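Local coordinates for nonsense-mediated mRNA decay protein 2 (Saccharomyces cerevisiae, PDB 4LUN) that takes part in the decay of mRNAs with premature stop codons and is represented here by its N-terminal MIF4G domain, at residues Tyr193-Lys196 and Thr200-Ile203; Ala206-Phe211 and Glu301-Glu306; His254-Lys259 and Asp283-Ile288; Gln265-Arg270 and Asp276-Glu281. One frame throughout, in Å; residues are numbered along the deposited sequence. Where two conformers were deposited one is given.

Contact 1. Residues Tyr193-Lys196 and Thr200-Ile203; sequences YKFK and TTTI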
loop_
_atom_site.group_PDB
_atom_site.type_symbol
_atom_site.label_atom_id
_atom_site.label_comp_id
_atom_site.label_asym_id
_atom_site.label_seq_id
_atom_site.Cartn_x
_atom_site.Cartn_y
_atom_site.Cartn_z
ATOM N N TYR A 193 -9.253 1.958 9.406
ATOM C CA TYR A 193 -10.198 0.866 9.608
ATOM C C TYR A 193 -9.886 0.197 10.942
ATOM O O TYR A 193 -8.821 -0.403 11.103
ATOM C CB TYR A 193 -10.116 -0.157 8.483
ATOM C CG TYR A 193 -11.029 -1.348 8.696
ATOM C CD1 TYR A 193 -12.415 -1.216 8.614
ATOM C CD2 TYR A 193 -10.507 -2.602 8.973
ATOM C CE1 TYR A 193 -13.254 -2.313 8.813
ATOM C CE2 TYR A 193 -11.334 -3.697 9.178
ATOM C CZ TYR A 193 -12.707 -3.548 9.093
ATOM O OH TYR A 193 -13.523 -4.660 9.292
ATOM N N LYS A 194 -10.803 0.330 11.900
ATOM C CA LYS A 194 -10.636 -0.265 13.233
ATOM C C LYS A 194 -9.303 0.132 13.864
ATOM O O LYS A 194 -8.599 -0.714 14.408
ATOM C CB LYS A 194 -10.768 -1.791 13.178
ATOM C CG LYS A 194 -12.115 -2.280 12.661
ATOM C CD LYS A 194 -13.217 -1.999 13.667
ATOM C CE LYS A 194 -12.868 -2.561 15.025
ATOM N NZ LYS A 194 -14.069 -2.671 15.901
ATOM N N PHE A 195 -8.960 1.417 13.758
ATOM C CA PHE A 195 -7.670 1.912 14.229
ATOM C C PHE A 195 -7.360 1.494 15.648
ATOM O O PHE A 195 -6.215 1.182 15.967
ATOM C CB PHE A 195 -7.602 3.434 14.140
ATOM C CG PHE A 195 -6.490 4.035 14.959
ATOM C CD1 PHE A 195 -5.195 4.078 14.461
ATOM C CD2 PHE A 195 -6.744 4.591 16.208
ATOM C CE1 PHE A 195 -4.165 4.625 15.213
ATOM C CE2 PHE A 195 -5.710 5.151 16.972
ATOM C CZ PHE A 195 -4.424 5.167 16.471
ATOM N N LYS A 196 -8.379 1.475 16.502
ATOM C CA LYS A 196 -8.136 1.225 17.920
ATOM C C LYS A 196 -7.589 -0.168 18.233
ATOM O O LYS A 196 -7.026 -0.372 19.320
ATOM C CB LYS A 196 -9.368 1.581 18.773
ATOM C CG LYS A 196 -9.605 3.087 18.852
ATOM C CD LYS A 196 -10.523 3.470 20.007
ATOM C CE LYS A 196 -11.907 2.854 19.867
ATOM N NZ LYS A 196 -12.785 3.250 21.016
ATOM N N THR A 200 -3.629 -1.374 11.924
ATOM C CA THR A 200 -3.244 -0.456 10.849
ATOM C C THR A 200 -1.952 0.283 11.150
ATOM O O THR A 200 -1.359 0.868 10.243
ATOM C CB THR A 200 -4.330 0.575 10.487
ATOM O OG1 THR A 200 -4.462 1.522 11.544
ATOM C CG2 THR A 200 -5.661 -0.119 10.227
ATOM N N THR A 201 -1.506 0.272 12.404
ATOM C CA THR A 201 -0.237 0.931 12.723
ATOM C C THR A 201 0.896 0.243 11.959
ATOM O O THR A 201 1.900 0.879 11.631
ATOM C CB THR A 201 0.087 0.964 14.238
ATOM O OG1 THR A 201 0.186 -0.370 14.737
ATOM C CG2 THR A 201 -0.956 1.741 15.038
ATOM N N THR A 202 0.745 -1.046 11.672
ATOM C CA THR A 202 1.769 -1.751 10.902
ATOM C C THR A 202 1.790 -1.390 9.411
ATOM O O THR A 202 2.798 -1.595 8.730
ATOM C CB THR A 202 1.708 -3.283 11.092
ATOM O OG1 THR A 202 0.604 -3.828 10.349
ATOM C CG2 THR A 202 1.562 -3.621 12.571
ATOM N N ILE A 203 0.691 -0.855 8.886
ATOM C CA ILE A 203 0.706 -0.329 7.517
ATOM C C ILE A 203 1.598 0.916 7.512
ATOM O O ILE A 203 2.411 1.134 6.604
ATOM C CB ILE A 203 -0.713 0.071 7.052
ATOM C CG1 ILE A 203 -1.650 -1.126 7.019
ATOM C CG2 ILE A 203 -0.670 0.703 5.667
ATOM C CD1 ILE A 203 -3.113 -0.705 6.817
HETATM O O HOH W 1 -6.509 -1.953 13.454
HETATM O O HOH W 2 -4.200 0.691 14.103
#
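Thr200 touches both Tyr193 and Phe195 across a short turn that links helix 182-190 to helix 201-210 within the HEAT-repeat-like MIF4G domain. The tight side is carried by the two branches of Thr200. Its CG2 presses against the carbonyl oxygen Tyr193 O at 3.3 Å, while OG1 lies at the edge of the Phe195 ring, near its plane, 3.9 Å from CD1. A chi1 of 70° sets OG1 between the backbone N and the carbonyl carbon, and this rotation sends one branch to each partner. The Phe195 ring also meets Phe242 of helix 231-271 and, edge-to-face, Phe292 of helix 277-303, which pack against it.

On the looser side two bound waters bridge the segments. One water donates to Lys194 O at 2.6 Å and only weakly accepts from Thr200 N. A second bridges more firmly, donating to Phe195 O at 2.8 Å as well as to the Thr200 hydroxyl, which also bonds to Leu191 O. The turn illustrates how a linker can close on itself with few direct contacts, its backbone groups joined through these two waters: the second water finally accepts a weak bond from Thr201 N, 3.2 Å away.

Contact 2. Residues Ala206-Phe211 and Glu301-Glu306; sequences AFIKKF and EFFKLE
Ile208 lies over one face of the Phe302 ring, and this one pair carries most of an apolar contact between the ends of two helices. The CH-pi component is well centred: Ile208 CB stands 4.1 Å from the centroid of the Phe302 ring, only 8° off its normal. Simple van der Waals packing adds to it. Ile208 CD1 reaches Phe302 CG at 3.6 Å and also comes within 4.0 Å of Phe303 CE2. Ile208 CG1 sits between the backbone N and the carbonyl carbon (chi1 66°), with the chain extended beyond it, which takes the methyl from over the ring centre to its CG end, near Phe303.

One polar atom joins in, since Phe302 CE1 approaches the backbone oxygen Ile208 O at 3.4 Å. With an alanine here in place of Phe302, Ile208 would probably face a gap where the ring had been, and Arg216 would lose its cation-pi partner.

Just beyond the pair, helix 277-303 ends in a Schellman motif at Lys304. Ile208 also leans on Phe239 of helix 231-271 and Leu299 of helix 277-303, so helix 201-210 packs against both later helices, while Phe207 on the same helix turns to Leu144 of helix 130-152.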
loop_
_atom_site.group_PDB
_atom_site.type_symbol
_atom_site.label_atom_id
_atom_site.label_comp_id
_atom_site.label_asym_id
_atom_site.label_seq_id
_atom_site.Cartn_x
_atom_site.Cartn_y
_atom_site.Cartn_z
ATOM N N ALA A 206 5.332 -0.092 7.937
ATOM C CA ALA A 206 5.816 -0.747 6.728
ATOM C C ALA A 206 6.023 0.266 5.622
ATOM O O ALA A 206 6.951 0.139 4.822
ATOM C CB ALA A 206 4.846 -1.834 6.267
ATOM N N PHE A 207 5.146 1.264 5.557
ATOM C CA PHE A 207 5.214 2.232 4.469
ATOM C C PHE A 207 6.409 3.165 4.611
ATOM O O PHE A 207 7.125 3.422 3.643
ATOM C CB PHE A 207 3.911 3.036 4.362
ATOM C CG PHE A 207 3.818 3.875 3.111
ATOM C CD1 PHE A 207 3.521 3.293 1.888
ATOM C CD2 PHE A 207 4.022 5.239 3.165
ATOM C CE1 PHE A 207 3.435 4.059 0.737
ATOM C CE2 PHE A 207 3.937 6.018 2.022
ATOM C CZ PHE A 207 3.645 5.424 0.801
ATOM N N ILE A 208 6.653 3.658 5.816
ATOM C CA ILE A 208 7.775 4.577 6.001
ATOM C C ILE A 208 9.112 3.869 5.806
ATOM O O ILE A 208 10.063 4.481 5.334
ATOM C CB ILE A 208 7.759 5.286 7.379
ATOM C CG1 ILE A 208 7.985 4.295 8.532
ATOM C CG2 ILE A 208 6.469 6.085 7.561
ATOM C CD1 ILE A 208 7.901 4.949 9.897
ATOM N N LYS A 209 9.188 2.588 6.158
ATOM C CA LYS A 209 10.448 1.854 6.024
ATOM C C LYS A 209 10.825 1.666 4.565
ATOM O O LYS A 209 11.997 1.748 4.202
ATOM C CB LYS A 209 10.360 0.481 6.699
ATOM C CG LYS A 209 10.433 0.503 8.214
ATOM C CD LYS A 209 10.057 -0.878 8.766
ATOM C CE LYS A 209 10.022 -0.889 10.279
ATOM N NZ LYS A 209 9.355 -2.121 10.798
ATOM N N LYS A 210 9.831 1.388 3.728
ATOM C CA LYS A 210 10.072 1.107 2.323
ATOM C C LYS A 210 10.154 2.363 1.461
ATOM O O LYS A 210 10.807 2.355 0.416
ATOM C CB LYS A 210 8.998 0.154 1.784
ATOM C CG LYS A 210 9.329 -0.461 0.429
ATOM C CD LYS A 210 8.740 -1.856 0.290
ATOM C CE LYS A 210 9.487 -2.881 1.143
ATOM N NZ LYS A 210 10.890 -3.078 0.661
ATOM N N PHE A 211 9.495 3.439 1.889
ATOM C CA PHE A 211 9.435 4.648 1.073
ATOM C C PHE A 211 9.905 5.888 1.819
ATOM O O PHE A 211 9.307 6.958 1.717
ATOM C CB PHE A 211 8.024 4.828 0.501
ATOM C CG PHE A 211 7.574 3.664 -0.339
ATOM C CD1 PHE A 211 8.076 3.485 -1.618
ATOM C CD2 PHE A 211 6.678 2.731 0.158
ATOM C CE1 PHE A 211 7.669 2.407 -2.402
ATOM C CE2 PHE A 211 6.270 1.656 -0.605
ATOM C CZ PHE A 211 6.765 1.482 -1.889
ATOM N N GLU A 301 11.443 6.141 16.443
ATOM C CA GLU A 301 12.811 6.009 15.951
ATOM C C GLU A 301 12.965 6.681 14.591
ATOM O O GLU A 301 13.892 7.459 14.379
ATOM C CB GLU A 301 13.211 4.539 15.840
ATOM C CG GLU A 301 13.566 3.885 17.175
ATOM C CD GLU A 301 13.783 2.384 17.070
ATOM O OE1 GLU A 301 14.230 1.779 18.070
ATOM O OE2 GLU A 301 13.502 1.807 15.994
ATOM N N PHE A 302 12.040 6.386 13.682
ATOM C CA PHE A 302 12.113 6.901 12.317
ATOM C C PHE A 302 12.069 8.424 12.284
ATOM O O PHE A 302 12.893 9.072 11.621
ATOM C CB PHE A 302 10.978 6.324 11.458
ATOM C CG PHE A 302 11.090 6.680 10.000
ATOM C CD1 PHE A 302 11.706 5.812 9.110
ATOM C CD2 PHE A 302 10.597 7.882 9.525
ATOM C CE1 PHE A 302 11.814 6.139 7.768
ATOM C CE2 PHE A 302 10.707 8.212 8.185
ATOM C CZ PHE A 302 11.319 7.341 7.314
ATOM N N PHE A 303 11.101 9.005 12.985
ATOM C CA PHE A 303 10.905 10.454 12.941
ATOM C C PHE A 303 11.735 11.200 13.987
ATOM O O PHE A 303 11.601 12.419 14.140
ATOM C CB PHE A 303 9.418 10.810 13.065
ATOM C CG PHE A 303 8.602 10.443 11.841
ATOM C CD1 PHE A 303 8.464 11.343 10.789
ATOM C CD2 PHE A 303 7.987 9.206 11.742
ATOM C CE1 PHE A 303 7.716 11.019 9.662
ATOM C CE2 PHE A 303 7.245 8.867 10.617
ATOM C CZ PHE A 303 7.110 9.776 9.573
ATOM N N LYS A 304 12.591 10.460 14.689
ATOM C CA LYS A 304 13.500 11.029 15.684
ATOM C C LYS A 304 12.752 11.795 16.770
ATOM O O LYS A 304 13.038 12.960 17.060
ATOM C CB LYS A 304 14.563 11.898 15.000
ATOM C CG LYS A 304 15.312 11.138 13.904
ATOM C CD LYS A 304 16.536 11.896 13.398
ATOM C CE LYS A 304 16.172 12.930 12.343
ATOM N NZ LYS A 304 15.854 12.317 11.017
ATOM N N LEU A 305 11.775 11.118 17.363
ATOM C CA LEU A 305 10.918 11.715 18.361
ATOM C C LEU A 305 11.066 10.860 19.611
ATOM O O LEU A 305 11.344 9.660 19.515
ATOM C CB LEU A 305 9.461 11.659 17.902
ATOM C CG LEU A 305 9.090 12.156 16.508
ATOM C CD1 LEU A 305 7.695 11.654 16.162
ATOM C CD2 LEU A 305 9.138 13.667 16.442
ATOM N N GLU A 306 10.881 11.452 20.782
ATOM C CA GLU A 306 10.827 10.634 21.992
ATOM C C GLU A 306 9.415 10.080 22.204
ATOM O O GLU A 306 8.420 10.775 21.977
ATOM C CB GLU A 306 11.304 11.404 23.222
ATOM C CG GLU A 306 12.739 11.920 23.136
ATOM C CD GLU A 306 13.773 10.825 22.911
ATOM O OE1 GLU A 306 13.573 9.684 23.384
ATOM O OE2 GLU A 306 14.799 11.112 22.256
#

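Contact 3. Residues His254-Lys259 and Asp283-Ile288; sequences HKKVNK and DKLLPI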
loop_
_atom_site.group_PDB
_atom_site.type_symbol
_atom_site.label_atom_id
_atom_site.label_comp_id
_atom_site.label_asym_id
_atom_site.label_seq_id
_atom_site.Cartn_x
_atom_site.Cartn_y
_atom_site.Cartn_z
ATOM N N HIS A 254 -1.244 1.534 28.052
ATOM C CA HIS A 254 -0.169 1.344 29.020
ATOM C C HIS A 254 -0.697 1.496 30.442
ATOM O O HIS A 254 -0.416 0.679 31.331
ATOM C CB HIS A 254 0.935 2.378 28.750
ATOM C CG HIS A 254 1.996 2.417 29.797
ATOM N ND1 HIS A 254 2.070 3.401 30.758
ATOM C CD2 HIS A 254 3.034 1.575 30.044
ATOM C CE1 HIS A 254 3.102 3.168 31.549
ATOM N NE2 HIS A 254 3.706 2.064 31.129
ATOM N N LYS A 255 -1.480 2.549 30.653
ATOM C CA LYS A 255 -2.082 2.792 31.958
ATOM C C LYS A 255 -3.022 1.658 32.355
ATOM O O LYS A 255 -3.005 1.216 33.511
ATOM C CB LYS A 255 -2.828 4.129 31.954
ATOM C CG LYS A 255 -1.894 5.316 31.990
ATOM C CD LYS A 255 -2.647 6.638 31.855
ATOM C CE LYS A 255 -1.676 7.801 31.680
ATOM N NZ LYS A 255 -2.276 8.878 30.837
ATOM N N LYS A 256 -3.830 1.184 31.406
ATOM C CA LYS A 256 -4.758 0.078 31.686
ATOM C C LYS A 256 -4.062 -1.251 31.964
ATOM O O LYS A 256 -4.433 -1.963 32.903
ATOM C CB LYS A 256 -5.751 -0.127 30.538
ATOM C CG LYS A 256 -6.748 0.997 30.328
ATOM C CD LYS A 256 -7.730 0.622 29.210
ATOM C CE LYS A 256 -8.717 1.751 28.925
ATOM N NZ LYS A 256 -9.200 1.733 27.509
ATOM N N VAL A 257 -3.079 -1.626 31.144
ATOM C CA VAL A 257 -2.439 -2.917 31.387
ATOM C C VAL A 257 -1.617 -2.925 32.685
ATOM O O VAL A 257 -1.578 -3.927 33.392
ATOM C CB VAL A 257 -1.599 -3.454 30.195
ATOM C CG1 VAL A 257 -2.466 -3.637 28.944
ATOM C CG2 VAL A 257 -0.385 -2.572 29.909
ATOM N N ASN A 258 -0.974 -1.806 32.990
ATOM C CA ASN A 258 -0.238 -1.726 34.246
ATOM C C ASN A 258 -1.151 -1.780 35.474
ATOM O O ASN A 258 -0.830 -2.436 36.451
ATOM C CB ASN A 258 0.694 -0.512 34.267
ATOM C CG ASN A 258 1.985 -0.759 33.493
ATOM O OD1 ASN A 258 2.711 -1.719 33.749
ATOM N ND2 ASN A 258 2.269 0.107 32.544
ATOM N N LYS A 259 -2.305 -1.125 35.392
ATOM C CA LYS A 259 -3.272 -1.135 36.486
ATOM C C LYS A 259 -3.806 -2.547 36.714
ATOM O O LYS A 259 -3.887 -3.021 37.856
ATOM C CB LYS A 259 -4.459 -0.228 36.191
ATOM C CG LYS A 259 -5.352 -0.066 37.407
ATOM C CD LYS A 259 -6.808 0.083 37.031
ATOM C CE LYS A 259 -7.651 0.241 38.282
ATOM N NZ LYS A 259 -7.243 1.454 39.047
ATOM N N ASP A 283 -5.266 -10.072 29.818
ATOM C CA ASP A 283 -4.933 -10.951 28.694
ATOM C C ASP A 283 -5.566 -10.489 27.375
ATOM O O ASP A 283 -4.977 -10.648 26.306
ATOM C CB ASP A 283 -5.337 -12.398 29.000
ATOM C CG ASP A 283 -4.336 -13.114 29.891
ATOM O OD1 ASP A 283 -3.260 -12.546 30.168
ATOM O OD2 ASP A 283 -4.617 -14.263 30.305
ATOM N N LYS A 284 -6.753 -9.899 27.462
ATOM C CA LYS A 284 -7.433 -9.354 26.288
ATOM C C LYS A 284 -6.811 -8.061 25.771
ATOM O O LYS A 284 -6.838 -7.795 24.571
ATOM C CB LYS A 284 -8.913 -9.097 26.593
ATOM C CG LYS A 284 -9.734 -10.350 26.836
ATOM C CD LYS A 284 -11.213 -10.000 26.986
ATOM C CE LYS A 284 -12.059 -11.228 27.291
ATOM N NZ LYS A 284 -12.289 -11.395 28.751
ATOM N N LEU A 285 -6.266 -7.249 26.673
ATOM C CA LEU A 285 -5.711 -5.957 26.291
ATOM C C LEU A 285 -4.250 -6.022 25.880
ATOM O O LEU A 285 -3.796 -5.213 25.071
ATOM C CB LEU A 285 -5.846 -4.959 27.438
ATOM C CG LEU A 285 -7.218 -4.332 27.643
ATOM C CD1 LEU A 285 -7.168 -3.400 28.845
ATOM C CD2 LEU A 285 -7.641 -3.579 26.378
ATOM N N LEU A 286 -3.508 -6.964 26.451
ATOM C CA LEU A 286 -2.056 -6.988 26.249
ATOM C C LEU A 286 -1.604 -7.040 24.778
ATOM O O LEU A 286 -0.725 -6.263 24.378
ATOM C CB LEU A 286 -1.400 -8.106 27.077
ATOM C CG LEU A 286 0.129 -8.177 26.968
ATOM C CD1 LEU A 286 0.798 -6.938 27.535
ATOM C CD2 LEU A 286 0.687 -9.425 27.628
ATOM N N PRO A 287 -2.205 -7.924 23.957
ATOM C CA PRO A 287 -1.776 -7.955 22.553
ATOM C C PRO A 287 -2.024 -6.632 21.832
ATOM O O PRO A 287 -1.253 -6.268 20.943
ATOM C CB PRO A 287 -2.658 -9.055 21.941
ATOM C CG PRO A 287 -3.077 -9.885 23.070
ATOM C CD PRO A 287 -3.226 -8.951 24.229
ATOM N N ILE A 288 -3.085 -5.921 22.203
ATOM C CA ILE A 288 -3.356 -4.620 21.596
ATOM C C ILE A 288 -2.291 -3.641 22.054
ATOM O O ILE A 288 -1.773 -2.856 21.260
ATOM C CB ILE A 288 -4.727 -4.078 22.012
ATOM C CG1 ILE A 288 -5.810 -5.133 21.761
ATOM C CG2 ILE A 288 -5.036 -2.807 21.262
ATOM C CD1 ILE A 288 -7.179 -4.730 22.280
#
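The carbonyl oxygen of His254 takes the backbone N of Asn258 at 3.0 Å and, in the conformer given, a weak and less certain bond from Asn258 ND2, in the same helical turn that presents Val257 to Leu285. The meeting itself is apolar. Val257 CG1 rests 3.9 Å from Leu285 CB, and the same methyl lies near the backbone, 4.3 Å from Leu286 N. Its position follows from a chi1 of -60°, which places CG1 anti to the carbonyl carbon.

At the border of the contact, Lys256 contributes its hydrocarbon part. Leu285 CD1 touches Lys256 CB at 3.9 Å and Lys256 CD at 4.1 Å, the two side chains crossing at about a right angle. The extended lysine chain carries NZ on to a salt bridge with Glu252, one turn earlier on the same helix.

Helices 231-271 and 277-303 form a helical hairpin, and here their local axes approach to 9.7 Å with an angle of 142° between their directions, which is antiparallel but clearly splayed. Leu285 also packs on Leu253 and Leu260, and Val257 on Tyr282 and Phe289, extending the apolar seam in both directions. At Pro287 the second helix is kinked; Pro287 has no N-H to give, and Ile288 N makes no bond to the preceding turn either. His312, from the C-terminal purification tag, lies against both Val257 and Leu286.

Contact 4. Residues Gln265-Arg270 and Asp276-Glu281; sequences QKCQIR and DEYVEE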
loop_
_atom_site.group_PDB
_atom_site.type_symbol
_atom_site.label_atom_id
_atom_site.label_comp_id
_atom_site.label_asym_id
_atom_site.label_seq_id
_atom_site.Cartn_x
_atom_site.Cartn_y
_atom_site.Cartn_z
ATOM N N GLN A 265 -1.493 -8.845 40.614
ATOM C CA GLN A 265 -0.357 -9.217 41.436
ATOM C C GLN A 265 -0.674 -9.092 42.912
ATOM O O GLN A 265 -0.269 -9.940 43.695
ATOM C CB GLN A 265 0.869 -8.393 41.058
ATOM C CG GLN A 265 1.458 -8.843 39.729
ATOM C CD GLN A 265 2.469 -7.857 39.182
ATOM O OE1 GLN A 265 2.475 -6.681 39.556
ATOM N NE2 GLN A 265 3.319 -8.327 38.269
ATOM N N LYS A 266 -1.388 -8.035 43.286
ATOM C CA LYS A 266 -1.806 -7.862 44.671
ATOM C C LYS A 266 -2.745 -8.982 45.088
ATOM O O LYS A 266 -2.670 -9.481 46.214
ATOM C CB LYS A 266 -2.500 -6.516 44.848
ATOM C CG LYS A 266 -1.603 -5.304 44.662
ATOM C CD LYS A 266 -2.416 -4.056 44.980
ATOM C CE LYS A 266 -1.978 -2.840 44.198
ATOM N NZ LYS A 266 -2.945 -1.715 44.406
ATOM N N CYS A 267 -3.625 -9.375 44.173
ATOM C CA CYS A 267 -4.564 -10.462 44.444
ATOM C C CYS A 267 -3.846 -11.770 44.691
ATOM O O CYS A 267 -4.186 -12.517 45.611
ATOM C CB CYS A 267 -5.520 -10.651 43.275
ATOM S SG CYS A 267 -6.914 -9.531 43.276
ATOM N N GLN A 268 -2.855 -12.054 43.856
ATOM C CA GLN A 268 -2.130 -13.322 43.954
ATOM C C GLN A 268 -1.348 -13.383 45.273
ATOM O O GLN A 268 -1.225 -14.446 45.881
ATOM C CB GLN A 268 -1.209 -13.496 42.744
ATOM C CG GLN A 268 -0.710 -14.911 42.549
ATOM C CD GLN A 268 -0.135 -15.131 41.164
ATOM O OE1 GLN A 268 -0.123 -14.223 40.336
ATOM N NE2 GLN A 268 0.342 -16.343 40.906
ATOM N N ILE A 269 -0.833 -12.241 45.718
ATOM C CA ILE A 269 -0.175 -12.159 47.023
ATOM C C ILE A 269 -1.151 -12.496 48.152
ATOM O O ILE A 269 -0.803 -13.199 49.110
ATOM C CB ILE A 269 0.420 -10.754 47.253
ATOM C CG1 ILE A 269 1.702 -10.591 46.438
ATOM C CG2 ILE A 269 0.693 -10.500 48.741
ATOM C CD1 ILE A 269 2.255 -9.180 46.461
ATOM N N ARG A 270 -2.377 -11.994 48.029
ATOM C CA ARG A 270 -3.404 -12.218 49.044
ATOM C C ARG A 270 -3.892 -13.661 49.078
ATOM O O ARG A 270 -3.955 -14.276 50.145
ATOM C CB ARG A 270 -4.610 -11.307 48.806
ATOM C CG ARG A 270 -4.357 -9.830 49.049
ATOM C CD ARG A 270 -5.668 -9.054 49.114
ATOM N NE ARG A 270 -6.155 -8.618 47.807
ATOM C CZ ARG A 270 -5.834 -7.457 47.242
ATOM N NH1 ARG A 270 -5.021 -6.617 47.865
ATOM N NH2 ARG A 270 -6.319 -7.136 46.052
ATOM N N ASP A 276 -7.687 -14.446 38.221
ATOM C CA ASP A 276 -8.648 -13.554 38.848
ATOM C C ASP A 276 -9.169 -12.670 37.723
ATOM O O ASP A 276 -8.685 -12.759 36.593
ATOM C CB ASP A 276 -7.976 -12.707 39.933
ATOM C CG ASP A 276 -6.707 -12.026 39.442
ATOM O OD1 ASP A 276 -6.811 -11.187 38.536
ATOM O OD2 ASP A 276 -5.612 -12.317 39.978
ATOM N N GLU A 277 -10.131 -11.802 38.026
ATOM C CA GLU A 277 -10.784 -11.016 36.985
ATOM C C GLU A 277 -9.838 -10.014 36.322
ATOM O O GLU A 277 -10.061 -9.609 35.176
ATOM C CB GLU A 277 -11.973 -10.263 37.572
ATOM C CG GLU A 277 -11.555 -9.136 38.496
ATOM C CD GLU A 277 -12.696 -8.606 39.327
ATOM O OE1 GLU A 277 -12.802 -9.013 40.501
ATOM O OE2 GLU A 277 -13.476 -7.782 38.809
ATOM N N TYR A 278 -8.785 -9.621 37.039
ATOM C CA TYR A 278 -7.872 -8.602 36.520
ATOM C C TYR A 278 -6.960 -9.169 35.438
ATOM O O TYR A 278 -6.777 -8.559 34.389
ATOM C CB TYR A 278 -7.063 -7.976 37.659
ATOM C CG TYR A 278 -7.953 -7.427 38.748
ATOM C CD1 TYR A 278 -8.757 -6.318 38.505
ATOM C CD2 TYR A 278 -8.025 -8.039 39.992
ATOM C CE1 TYR A 278 -9.590 -5.819 39.478
ATOM C CE2 TYR A 278 -8.862 -7.539 40.978
ATOM C CZ TYR A 278 -9.639 -6.435 40.708
ATOM O OH TYR A 278 -10.470 -5.935 41.687
ATOM N N VAL A 279 -6.407 -10.356 35.674
ATOM C CA VAL A 279 -5.533 -10.938 34.659
ATOM C C VAL A 279 -6.324 -11.414 33.436
ATOM O O VAL A 279 -5.808 -11.421 32.318
ATOM C CB VAL A 279 -4.585 -12.034 35.243
ATOM C CG1 VAL A 279 -5.375 -13.236 35.758
ATOM C CG2 VAL A 279 -3.551 -12.449 34.199
ATOM N N GLU A 280 -7.591 -11.775 33.634
ATOM C CA GLU A 280 -8.436 -12.135 32.501
ATOM C C GLU A 280 -8.665 -10.959 31.553
ATOM O O GLU A 280 -8.638 -11.120 30.329
ATOM C CB GLU A 280 -9.774 -12.711 32.970
ATOM C CG GLU A 280 -9.664 -14.005 33.775
ATOM C CD GLU A 280 -8.988 -15.144 33.019
ATOM O OE1 GLU A 280 -8.897 -15.096 31.769
ATOM O OE2 GLU A 280 -8.545 -16.100 33.690
ATOM N N GLU A 281 -8.890 -9.777 32.114
ATOM C CA GLU A 281 -9.059 -8.590 31.278
ATOM C C GLU A 281 -7.715 -8.170 30.685
ATOM O O GLU A 281 -7.619 -7.744 29.535
ATOM C CB GLU A 281 -9.673 -7.436 32.074
ATOM C CG GLU A 281 -9.968 -6.229 31.194
ATOM C CD GLU A 281 -10.747 -5.133 31.904
ATOM O OE1 GLU A 281 -11.242 -5.368 33.031
ATOM O OE2 GLU A 281 -10.865 -4.030 31.321
#
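Cys267 meets Tyr278 and Asp276 where the hairpin of helices 231-271 and 277-303 turns back on itself. The sulfur-aromatic part comes first. Cys267 SG sits beside the Tyr278 ring, near its plane, 3.6 Å from CE2 and 4.8 Å from the centroid; at 78° off the ring normal it meets the edge. One face of that ring is covered by Glu277 CG from its own helix, and the side chain also rests on Glu263 and His264.

Van der Waals packing supplies the link to Asp276, whose OD2 lies 3.7 Å from Cys267 CB. Hydrogen bonds act mainly within the second segment. Asp276 is the N-cap of helix 277-303: its OD1 accepts from Val279 N at 3.0 Å, nearly along the C-O axis and with a fairly straight N-H...O angle of 160°, and weakly from Tyr278 N. A chi1 of 50° folds the carboxylate back over these amides, while OD2 accepts from His264 ND1. Were an alanine to take this place, the first turn would probably lose its cap and His264 its carboxylate mate.

The chemistry implies a division of labour in the carboxylate. One oxygen caps a helix start, whose dipole would be expected to stabilise negative charge, and the other ties that start to the preceding helix, where a nearby carboxylate may favour protonation of His264.

How the contacts relate
The four contacts run from the body of the domain, where contacts 1 and 2 lie, out to the tip of a long helical hairpin. Contacts 1 and 2 share helix 201-210 and have centres 16 Å apart, whereas contacts 3 and 4, with centres 13 Å apart, both join helices 231-271 and 277-303. Along the chain contact 1 closes first, and the other three are nested: contact 4 inside the loop of contact 3, itself inside that of contact 2. Contacts 1 and 3 touch directly, with Lys196 O 3.7 Å from Ile288 CG2, so the linker packs against the hairpin. Contact 4 is the most peripheral, about 37 Å from contact 2, centre to centre. Together they exemplify an elongated helical architecture, with a hairpin reaching outward.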